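Local coordinates for protein myosin-17 (PDB 7KFL) that is a plant class XI myosin motor whose globular tail, the cargo-binding domain, probably recruits cargo for transport along actin filaments, at residues L258-S268 / R337-Y347; K314-I322 / T349-M360. All coordinates share one frame; numbering follows the deposited sequence.

Contact 1 (L258-S268 / R337-Y347); sequences LLLRRECCSFS and RISTMYWDDKY
Arg262 and Trp343 stack where the link between helices 236-260 and 267-287 of the globular tail's DIL region meets the chain leaving helix 332-341. The close-packed part begins with Cys265, whose small side chain fits against the helix end: SG lies 3.3 Å from Ile338 O, and CB meets Met341 CE. Met341, long and flexible, bends at its last torsion (chi3 66°) to bring that methyl against the backbone carbonyl oxygens of Leu258 and Leu259. Trp343 N donates to Cys265 O in the carbonyl plane. The indole NE1 of Trp343 donates to Arg262 O, 2.9 Å away, from above the carbonyl plane, while Cys265 N reaches the same oxygen from the opposite face. One face of the indole carries Ser266 CB. Over the opposite face, on the solvent side, lies the Arg262 guanidinium, its plane 10° from the ring and its CZ 3.5 Å from the centroid of the five-membered ring. Arginine suits this cation-pi stack because its flat cation can lie on the indole while NH2 still reaches a water, weakly, that donates to Asp345 OD1. Farther along, Phe267 sets its ring edge against Tyr342 OH, a hydroxyl that also bonds to Lys314, and meets the Tyr347 ring obliquely. At the other, partly exposed end, Arg337 bends at chi2 and chi3, and its NH1 donates to Leu259 O at 2.9 Å, with the oxygen in the guanidinium plane.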
loop_
_atom_site.group_PDB
_atom_site.type_symbol
_atom_site.label_atom_id
_atom_site.label_comp_id
_atom_site.label_asym_id
_atom_site.label_seq_id
_atom_site.Cartn_x
_atom_site.Cartn_y
_atom_site.Cartn_z
ATOM N N LEU A 258 6.884 -7.182 20.196
ATOM C CA LEU A 258 6.322 -7.934 21.354
ATOM C C LEU A 258 7.057 -9.273 21.500
ATOM O O LEU A 258 7.304 -9.678 22.652
ATOM C CB LEU A 258 4.819 -8.165 21.163
ATOM C CG LEU A 258 3.929 -6.920 21.164
ATOM C CD1 LEU A 258 2.469 -7.312 21.326
ATOM C CD2 LEU A 258 4.333 -5.940 22.254
ATOM N N LEU A 259 7.382 -9.926 20.378
ATOM C CA LEU A 259 8.005 -11.277 20.348
ATOM C C LEU A 259 9.502 -11.192 20.673
ATOM O O LEU A 259 10.009 -12.148 21.286
ATOM C CB LEU A 259 7.802 -11.909 18.967
ATOM C CG LEU A 259 6.357 -12.118 18.515
ATOM C CD1 LEU A 259 6.330 -12.779 17.146
ATOM C CD2 LEU A 259 5.567 -12.948 19.516
ATOM N N LEU A 260 10.180 -10.111 20.267
ATOM C CA LEU A 260 11.668 -10.029 20.244
ATOM C C LEU A 260 12.208 -9.079 21.322
ATOM O O LEU A 260 13.380 -9.264 21.712
ATOM C CB LEU A 260 12.117 -9.584 18.848
ATOM C CG LEU A 260 11.773 -10.538 17.703
ATOM C CD1 LEU A 260 12.420 -10.074 16.409
ATOM C CD2 LEU A 260 12.194 -11.965 18.024
ATOM N N ARG A 261 11.420 -8.095 21.771
ATOM C CA ARG A 261 11.835 -7.120 22.818
ATOM C C ARG A 261 11.109 -7.444 24.128
ATOM O O ARG A 261 9.866 -7.332 24.159
ATOM C CB ARG A 261 11.543 -5.684 22.381
ATOM C CG ARG A 261 12.153 -5.309 21.040
ATOM C CD ARG A 261 12.376 -3.813 20.943
ATOM N NE ARG A 261 13.088 -3.442 19.731
ATOM C CZ ARG A 261 13.711 -2.284 19.537
ATOM N NH1 ARG A 261 13.723 -1.355 20.480
ATOM N NH2 ARG A 261 14.326 -2.058 18.390
ATOM N N ARG A 262 11.867 -7.831 25.158
ATOM C CA ARG A 262 11.354 -8.163 26.512
ATOM C C ARG A 262 10.566 -6.961 27.046
ATOM O O ARG A 262 9.409 -7.156 27.466
ATOM C CB ARG A 262 12.517 -8.554 27.430
ATOM C CG ARG A 262 12.102 -9.095 28.791
ATOM C CD ARG A 262 12.120 -8.033 29.875
ATOM N NE ARG A 262 11.881 -8.584 31.203
ATOM C CZ ARG A 262 11.884 -7.877 32.331
ATOM N NH1 ARG A 262 12.116 -6.574 32.304
ATOM N NH2 ARG A 262 11.653 -8.480 33.486
ATOM N N GLU A 263 11.163 -5.763 26.972
ATOM C CA GLU A 263 10.623 -4.492 27.529
ATOM C C GLU A 263 9.276 -4.124 26.886
ATOM O O GLU A 263 8.502 -3.408 27.553
ATOM C CB GLU A 263 11.624 -3.344 27.366
ATOM C CG GLU A 263 11.914 -2.951 25.924
ATOM C CD GLU A 263 13.069 -3.687 25.268
ATOM O OE1 GLU A 263 13.399 -4.800 25.727
ATOM O OE2 GLU A 263 13.636 -3.144 24.295
ATOM N N CYS A 264 9.010 -4.558 25.647
ATOM C CA CYS A 264 7.736 -4.293 24.919
ATOM C C CYS A 264 6.656 -5.295 25.346
ATOM O O CYS A 264 5.471 -5.025 25.083
ATOM C CB CYS A 264 7.918 -4.373 23.409
ATOM S SG CYS A 264 9.085 -3.149 22.759
ATOM N N CYS A 265 7.052 -6.404 25.972
ATOM C CA CYS A 265 6.146 -7.496 26.416
ATOM C C CYS A 265 5.752 -7.257 27.880
ATOM O O CYS A 265 6.041 -8.116 28.727
ATOM C CB CYS A 265 6.809 -8.853 26.210
ATOM S SG CYS A 265 5.624 -10.168 25.821
ATOM N N SER A 266 5.121 -6.112 28.156
ATOM C CA SER A 266 4.686 -5.675 29.509
ATOM C C SER A 266 3.236 -5.186 29.457
ATOM O O SER A 266 2.713 -4.983 28.345
ATOM C CB SER A 266 5.599 -4.609 30.061
ATOM O OG SER A 266 5.567 -3.441 29.253
ATOM N N PHE A 267 2.617 -5.009 30.625
ATOM C CA PHE A 267 1.242 -4.469 30.766
ATOM C C PHE A 267 1.233 -3.006 30.316
ATOM O O PHE A 267 0.369 -2.640 29.492
ATOM C CB PHE A 267 0.742 -4.593 32.205
ATOM C CG PHE A 267 -0.734 -4.326 32.344
ATOM C CD1 PHE A 267 -1.220 -3.028 32.388
ATOM C CD2 PHE A 267 -1.640 -5.373 32.399
ATOM C CE1 PHE A 267 -2.580 -2.785 32.500
ATOM C CE2 PHE A 267 -2.999 -5.128 32.514
ATOM C CZ PHE A 267 -3.466 -3.834 32.561
ATOM N N SER A 268 2.173 -2.209 30.838
ATOM C CA SER A 268 2.288 -0.745 30.599
ATOM C C SER A 268 2.466 -0.471 29.101
ATOM O O SER A 268 1.877 0.512 28.609
ATOM C CB SER A 268 3.408 -0.134 31.409
ATOM O OG SER A 268 4.674 -0.429 30.838
ATOM N N ARG A 337 5.803 -17.340 23.587
ATOM C CA ARG A 337 6.842 -16.280 23.698
ATOM C C ARG A 337 6.283 -15.114 24.525
ATOM O O ARG A 337 6.931 -14.729 25.517
ATOM C CB ARG A 337 7.291 -15.819 22.306
ATOM C CG ARG A 337 8.211 -14.605 22.300
ATOM C CD ARG A 337 9.469 -14.810 23.121
ATOM N NE ARG A 337 10.291 -15.889 22.589
ATOM C CZ ARG A 337 11.263 -15.750 21.688
ATOM N NH1 ARG A 337 11.559 -14.563 21.183
ATOM N NH2 ARG A 337 11.937 -16.813 21.284
ATOM N N ILE A 338 5.117 -14.592 24.135
ATOM C CA ILE A 338 4.434 -13.446 24.807
ATOM C C ILE A 338 4.166 -13.825 26.270
ATOM O O ILE A 338 4.469 -13.001 27.151
ATOM C CB ILE A 338 3.146 -13.043 24.054
ATOM C CG1 ILE A 338 3.465 -12.449 22.679
ATOM C CG2 ILE A 338 2.297 -12.090 24.884
ATOM C CD1 ILE A 338 2.265 -12.322 21.764
ATOM N N SER A 339 3.639 -15.029 26.511
ATOM C CA SER A 339 3.248 -15.552 27.849
ATOM C C SER A 339 4.473 -15.713 28.761
ATOM O O SER A 339 4.361 -15.381 29.954
ATOM C CB SER A 339 2.495 -16.854 27.718
ATOM O OG SER A 339 1.249 -16.654 27.065
ATOM N N THR A 340 5.592 -16.215 28.230
ATOM C CA THR A 340 6.813 -16.571 29.006
ATOM C C THR A 340 7.709 -15.342 29.210
ATOM O O THR A 340 8.496 -15.356 30.172
ATOM C CB THR A 340 7.591 -17.705 28.330
ATOM O OG1 THR A 340 7.858 -17.323 26.980
ATOM C CG2 THR A 340 6.846 -19.022 28.358
ATOM N N MET A 341 7.608 -14.334 28.337
ATOM C CA MET A 341 8.456 -13.110 28.363
ATOM C C MET A 341 7.720 -11.966 29.077
ATOM O O MET A 341 8.388 -10.969 29.419
ATOM C CB MET A 341 8.824 -12.681 26.939
ATOM C CG MET A 341 10.156 -11.967 26.845
ATOM S SD MET A 341 10.768 -11.881 25.144
ATOM C CE MET A 341 9.524 -10.827 24.400
ATOM N N TYR A 342 6.408 -12.115 29.299
ATOM C CA TYR A 342 5.524 -11.126 29.974
ATOM C C TYR A 342 6.082 -10.774 31.357
ATOM O O TYR A 342 6.507 -11.688 32.087
ATOM C CB TYR A 342 4.098 -11.670 30.100
ATOM C CG TYR A 342 3.138 -10.744 30.802
ATOM C CD1 TYR A 342 2.531 -9.697 30.126
ATOM C CD2 TYR A 342 2.835 -10.910 32.144
ATOM C CE1 TYR A 342 1.647 -8.840 30.763
ATOM C CE2 TYR A 342 1.952 -10.064 32.795
ATOM C CZ TYR A 342 1.355 -9.024 32.102
ATOM O OH TYR A 342 0.483 -8.187 32.738
ATOM N N TRP A 343 6.071 -9.483 31.697
ATOM C CA TRP A 343 6.485 -8.932 33.017
ATOM C C TRP A 343 5.656 -7.676 33.312
ATOM O O TRP A 343 4.945 -7.218 32.402
ATOM C CB TRP A 343 7.993 -8.643 33.036
ATOM C CG TRP A 343 8.396 -7.537 32.111
ATOM C CD1 TRP A 343 8.403 -7.571 30.748
ATOM C CD2 TRP A 343 8.836 -6.217 32.481
ATOM N NE1 TRP A 343 8.820 -6.369 30.245
ATOM C CE2 TRP A 343 9.093 -5.519 31.283
ATOM C CE3 TRP A 343 9.041 -5.560 33.701
ATOM C CZ2 TRP A 343 9.544 -4.199 31.271
ATOM C CZ3 TRP A 343 9.485 -4.256 33.687
ATOM C CH2 TRP A 343 9.733 -3.586 32.488
ATOM N N ASP A 344 5.744 -7.142 34.533
ATOM C CA ASP A 344 4.883 -6.023 35.001
ATOM C C ASP A 344 5.487 -5.396 36.266
ATOM O O ASP A 344 5.306 -5.971 37.355
ATOM C CB ASP A 344 3.453 -6.527 35.223
ATOM C CG ASP A 344 2.420 -5.431 35.402
ATOM O OD1 ASP A 344 2.812 -4.252 35.439
ATOM O OD2 ASP A 344 1.229 -5.772 35.502
ATOM N N ASP A 345 6.175 -4.259 36.117
ATOM C CA ASP A 345 6.747 -3.455 37.233
ATOM C C ASP A 345 5.845 -2.246 37.514
ATOM O O ASP A 345 6.338 -1.276 38.123
ATOM C CB ASP A 345 8.176 -2.998 36.917
ATOM C CG ASP A 345 9.226 -4.075 37.117
ATOM O OD1 ASP A 345 8.885 -5.264 36.952
ATOM O OD2 ASP A 345 10.377 -3.712 37.435
ATOM N N LYS A 346 4.576 -2.300 37.094
ATOM C CA LYS A 346 3.594 -1.196 37.266
ATOM C C LYS A 346 2.454 -1.670 38.172
ATOM O O LYS A 346 2.223 -1.014 39.202
ATOM C CB LYS A 346 3.074 -0.723 35.905
ATOM C CG LYS A 346 2.233 0.545 35.949
ATOM C CD LYS A 346 1.893 1.099 34.587
ATOM C CE LYS A 346 0.905 2.244 34.652
ATOM N NZ LYS A 346 0.342 2.558 33.318
ATOM N N TYR A 347 1.773 -2.757 37.792
ATOM C CA TYR A 347 0.629 -3.358 38.531
ATOM C C TYR A 347 1.056 -4.649 39.246
ATOM O O TYR A 347 0.316 -5.089 40.147
ATOM C CB TYR A 347 -0.536 -3.645 37.580
ATOM C CG TYR A 347 -1.167 -2.423 36.965
ATOM C CD1 TYR A 347 -0.524 -1.714 35.961
ATOM C CD2 TYR A 347 -2.415 -1.977 37.372
ATOM C CE1 TYR A 347 -1.098 -0.592 35.385
ATOM C CE2 TYR A 347 -3.004 -0.857 36.805
ATOM C CZ TYR A 347 -2.342 -0.161 35.809
ATOM O OH TYR A 347 -2.911 0.943 35.243
HETATM O O HOH W 1 9.813 -8.138 36.122
#

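Contact 2 (K314-I322 / T349-M360)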
loop_
_atom_site.group_PDB
_atom_site.type_symbol
_atom_site.label_atom_id
_atom_site.label_comp_id
_atom_site.label_asym_id
_atom_site.label_seq_id
_atom_site.Cartn_x
_atom_site.Cartn_y
_atom_site.Cartn_z
ATOM N N LYS A 314 -4.770 -12.943 34.348
ATOM C CA LYS A 314 -4.242 -13.910 33.347
ATOM C C LYS A 314 -4.153 -15.309 33.958
ATOM O O LYS A 314 -4.445 -16.289 33.275
ATOM C CB LYS A 314 -2.877 -13.455 32.818
ATOM C CG LYS A 314 -2.905 -12.204 31.952
ATOM C CD LYS A 314 -1.528 -11.725 31.544
ATOM C CE LYS A 314 -1.553 -10.402 30.810
ATOM N NZ LYS A 314 -1.913 -9.276 31.704
ATOM N N PRO A 315 -3.732 -15.463 35.240
ATOM C CA PRO A 315 -3.669 -16.782 35.879
ATOM C C PRO A 315 -4.988 -17.573 35.887
ATOM O O PRO A 315 -4.927 -18.787 35.872
ATOM C CB PRO A 315 -3.261 -16.460 37.325
ATOM C CG PRO A 315 -2.508 -15.156 37.215
ATOM C CD PRO A 315 -3.239 -14.396 36.128
ATOM N N LYS A 316 -6.133 -16.881 35.916
ATOM C CA LYS A 316 -7.488 -17.494 36.007
ATOM C C LYS A 316 -7.964 -17.973 34.628
ATOM O O LYS A 316 -8.929 -18.763 34.590
ATOM C CB LYS A 316 -8.491 -16.495 36.593
ATOM C CG LYS A 316 -8.262 -16.124 38.052
ATOM C CD LYS A 316 -9.411 -15.353 38.665
ATOM C CE LYS A 316 -9.271 -15.179 40.163
ATOM N NZ LYS A 316 -10.392 -14.392 40.729
ATOM N N LYS A 317 -7.323 -17.520 33.543
ATOM C CA LYS A 317 -7.746 -17.805 32.143
ATOM C C LYS A 317 -7.332 -19.234 31.767
ATOM O O LYS A 317 -6.230 -19.657 32.172
ATOM C CB LYS A 317 -7.122 -16.806 31.160
ATOM C CG LYS A 317 -7.278 -15.332 31.517
ATOM C CD LYS A 317 -8.598 -14.727 31.091
ATOM C CE LYS A 317 -8.993 -13.529 31.930
ATOM N NZ LYS A 317 -10.341 -13.031 31.570
ATOM N N THR A 318 -8.189 -19.938 31.020
ATOM C CA THR A 318 -7.910 -21.268 30.412
ATOM C C THR A 318 -7.213 -21.051 29.063
ATOM O O THR A 318 -7.340 -19.939 28.513
ATOM C CB THR A 318 -9.192 -22.096 30.260
ATOM O OG1 THR A 318 -10.034 -21.463 29.295
ATOM C CG2 THR A 318 -9.951 -22.260 31.560
ATOM N N LEU A 319 -6.506 -22.066 28.554
ATOM C CA LEU A 319 -5.793 -22.015 27.248
ATOM C C LEU A 319 -6.808 -21.804 26.118
ATOM O O LEU A 319 -6.475 -21.088 25.157
ATOM C CB LEU A 319 -5.001 -23.311 27.040
ATOM C CG LEU A 319 -4.252 -23.425 25.712
ATOM C CD1 LEU A 319 -3.129 -22.402 25.624
ATOM C CD2 LEU A 319 -3.702 -24.829 25.517
ATOM N N ASP A 320 -7.996 -22.406 26.237
ATOM C CA ASP A 320 -9.066 -22.381 25.205
ATOM C C ASP A 320 -9.647 -20.965 25.094
ATOM O O ASP A 320 -9.915 -20.538 23.958
ATOM C CB ASP A 320 -10.139 -23.429 25.508
ATOM C CG ASP A 320 -9.641 -24.857 25.352
ATOM O OD1 ASP A 320 -9.089 -25.170 24.276
ATOM O OD2 ASP A 320 -9.805 -25.644 26.307
ATOM N N GLU A 321 -9.833 -20.270 26.222
ATOM C CA GLU A 321 -10.284 -18.851 26.262
ATOM C C GLU A 321 -9.299 -17.985 25.469
ATOM O O GLU A 321 -9.750 -17.237 24.580
ATOM C CB GLU A 321 -10.387 -18.341 27.701
ATOM C CG GLU A 321 -11.636 -18.802 28.431
ATOM C CD GLU A 321 -11.661 -18.447 29.908
ATOM O OE1 GLU A 321 -11.192 -17.344 30.260
ATOM O OE2 GLU A 321 -12.140 -19.279 30.706
ATOM N N ILE A 322 -8.003 -18.105 25.777
ATOM C CA ILE A 322 -6.906 -17.274 25.196
ATOM C C ILE A 322 -6.875 -17.473 23.674
ATOM O O ILE A 322 -6.812 -16.458 22.954
ATOM C CB ILE A 322 -5.550 -17.616 25.853
ATOM C CG1 ILE A 322 -5.544 -17.298 27.351
ATOM C CG2 ILE A 322 -4.402 -16.919 25.136
ATOM C CD1 ILE A 322 -4.526 -18.086 28.139
ATOM N N THR A 349 1.053 -7.664 38.084
ATOM C CA THR A 349 0.174 -8.783 37.647
ATOM C C THR A 349 1.042 -9.874 37.013
ATOM O O THR A 349 2.091 -9.529 36.431
ATOM C CB THR A 349 -0.923 -8.306 36.683
ATOM O OG1 THR A 349 -0.304 -7.750 35.523
ATOM C CG2 THR A 349 -1.853 -7.287 37.305
ATOM N N HIS A 350 0.624 -11.137 37.134
ATOM C CA HIS A 350 1.362 -12.325 36.625
ATOM C C HIS A 350 0.836 -12.707 35.238
ATOM O O HIS A 350 -0.189 -12.136 34.806
ATOM C CB HIS A 350 1.274 -13.491 37.622
ATOM C CG HIS A 350 1.810 -13.166 38.977
ATOM N ND1 HIS A 350 1.307 -13.743 40.127
ATOM C CD2 HIS A 350 2.783 -12.316 39.372
ATOM C CE1 HIS A 350 1.954 -13.268 41.171
ATOM N NE2 HIS A 350 2.863 -12.388 40.735
ATOM N N SER A 351 1.522 -13.644 34.577
ATOM C CA SER A 351 1.178 -14.179 33.234
ATOM C C SER A 351 0.084 -15.247 33.368
ATOM O O SER A 351 -0.538 -15.327 34.445
ATOM C CB SER A 351 2.405 -14.726 32.551
ATOM O OG SER A 351 2.130 -15.031 31.194
ATOM N N VAL A 352 -0.144 -16.022 32.304
ATOM C CA VAL A 352 -1.068 -17.198 32.292
ATOM C C VAL A 352 -0.476 -18.285 33.201
ATOM O O VAL A 352 0.748 -18.242 33.453
ATOM C CB VAL A 352 -1.318 -17.718 30.861
ATOM C CG1 VAL A 352 -2.012 -16.675 29.998
ATOM C CG2 VAL A 352 -0.043 -18.206 30.184
ATOM N N SER A 353 -1.310 -19.219 33.673
ATOM C CA SER A 353 -0.945 -20.258 34.676
ATOM C C SER A 353 0.124 -21.196 34.102
ATOM O O SER A 353 0.203 -21.324 32.866
ATOM C CB SER A 353 -2.158 -21.025 35.148
ATOM O OG SER A 353 -2.490 -22.071 34.247
ATOM N N SER A 354 0.916 -21.819 34.981
ATOM C CA SER A 354 1.962 -22.822 34.644
ATOM C C SER A 354 1.332 -24.003 33.893
ATOM O O SER A 354 2.005 -24.563 33.003
ATOM C CB SER A 354 2.684 -23.278 35.885
ATOM O OG SER A 354 3.611 -24.310 35.583
ATOM N N ASP A 355 0.092 -24.362 34.249
ATOM C CA ASP A 355 -0.705 -25.438 33.597
ATOM C C ASP A 355 -0.998 -25.048 32.144
ATOM O O ASP A 355 -0.961 -25.945 31.281
ATOM C CB ASP A 355 -2.000 -25.722 34.367
ATOM C CG ASP A 355 -1.799 -26.572 35.611
ATOM O OD1 ASP A 355 -1.499 -27.774 35.456
ATOM O OD2 ASP A 355 -1.938 -26.025 36.724
ATOM N N VAL A 356 -1.282 -23.764 31.888
ATOM C CA VAL A 356 -1.548 -23.212 30.525
ATOM C C VAL A 356 -0.239 -23.219 29.723
ATOM O O VAL A 356 -0.285 -23.623 28.545
ATOM C CB VAL A 356 -2.179 -21.805 30.585
ATOM C CG1 VAL A 356 -2.248 -21.145 29.215
ATOM C CG2 VAL A 356 -3.561 -21.832 31.222
ATOM N N ILE A 357 0.876 -22.795 30.332
ATOM C CA ILE A 357 2.231 -22.767 29.697
ATOM C C ILE A 357 2.684 -24.205 29.407
ATOM O O ILE A 357 3.388 -24.403 28.396
ATOM C CB ILE A 357 3.248 -22.000 30.571
ATOM C CG1 ILE A 357 2.924 -20.504 30.612
ATOM C CG2 ILE A 357 4.677 -22.248 30.102
ATOM C CD1 ILE A 357 3.750 -19.708 31.600
ATOM N N ALA A 358 2.302 -25.165 30.256
ATOM C CA ALA A 358 2.588 -26.610 30.084
ATOM C C ALA A 358 1.885 -27.131 28.824
ATOM O O ALA A 358 2.539 -27.849 28.045
ATOM C CB ALA A 358 2.161 -27.378 31.311
ATOM N N ASN A 359 0.611 -26.768 28.635
ATOM C CA ASN A 359 -0.249 -27.215 27.503
ATOM C C ASN A 359 0.209 -26.560 26.193
ATOM O O ASN A 359 -0.074 -27.136 25.124
ATOM C CB ASN A 359 -1.728 -26.909 27.753
ATOM C CG ASN A 359 -2.317 -27.682 28.914
ATOM O OD1 ASN A 359 -1.743 -28.670 29.370
ATOM N ND2 ASN A 359 -3.467 -27.242 29.399
ATOM N N MET A 360 0.862 -25.395 26.268
ATOM C CA MET A 360 1.439 -24.684 25.093
ATOM C C MET A 360 2.694 -25.424 24.610
ATOM O O MET A 360 2.850 -25.576 23.383
ATOM C CB MET A 360 1.814 -23.237 25.436
ATOM C CG MET A 360 0.631 -22.290 25.460
ATOM S SD MET A 360 1.137 -20.583 25.788
ATOM C CE MET A 360 -0.462 -19.785 25.933
#
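Lys314 lays the aliphatic part of its side chain along the backbone of 350-351, with CB 3.4 Å from Ser351 O and CD beside His350 O. A lysine suits this buried place because its methylenes pack while its amino group is satisfied elsewhere, by Tyr342 OH and by the carbonyls of Leu309 and Ile311. Pro315 follows, its ring carbons CG and CD against Ser351 O; as proline it has no N-H to offer that oxygen, so the approach is simple packing. A type I turn from Lys314 to Lys317, closed by Lys317 N to Lys314 O, carries the chain round, and Pro315 O comes to lie near Ser353 CB. At Lys317 the backbone does the touching: its O meets Val356 CG2 at 3.6 Å. Thr318 then N-caps the next helix, its OG1 accepting a weak bond from Glu321 N. Leu319 turns its branched end to helix 354-369. With CG anti to the backbone N (chi1 178°), it sends CD1 to Met360 CE, 3.7 Å away, and CD2 to Asn359 CB. One turn on, Ile322 CD1 touches Val352 CG1 at 3.4 Å and reaches Val356 CG1 tip to tip. Val356 thus spreads its two methyls, CG1 against both Leu319 CD1 and Ile322 CD1, CG2 against Lys317 O. Cutting this valine back to an alanine would remove both methyls, and the resulting gap would probably leave Leu319 CD1 and Ile322 CD1 without their shared partner and Lys317 O without its apolar neighbour. Ser353, through OG to Val356 N at 3.1 Å, caps the second helix as Thr318 caps the first. Leu335 of helix 332-341 also touches Ile322 and Met360. The arrangement is helix-helix packing through branched aliphatic and methionine side chains at two N-capped helix starts, in the mainly helical globular tail of a class XI myosin.

In the fold
Contact 1 and contact 2 have centres 15 Å apart, on the same side of the chain's centre. Their segments alternate along the sequence, 258-268, 314-322, 337-347, then 349-360, and helix 332-341 lies between the helices of contact 2 in chain order. The two join directly: Asp344 OD2 and Thr349 OG1, 2.5 Å apart, probably share a hydrogen bond, as do Ser339 O and Ser351 OG at 2.6 Å. Tyr342 OH also bonds to Thr349. Contact 1 joins helix 332-341 and its exit to helices 236-260 and 267-287, and contact 2 packs helix 354-369 on helix 319-326, so that the two together pack one end of the helical tail.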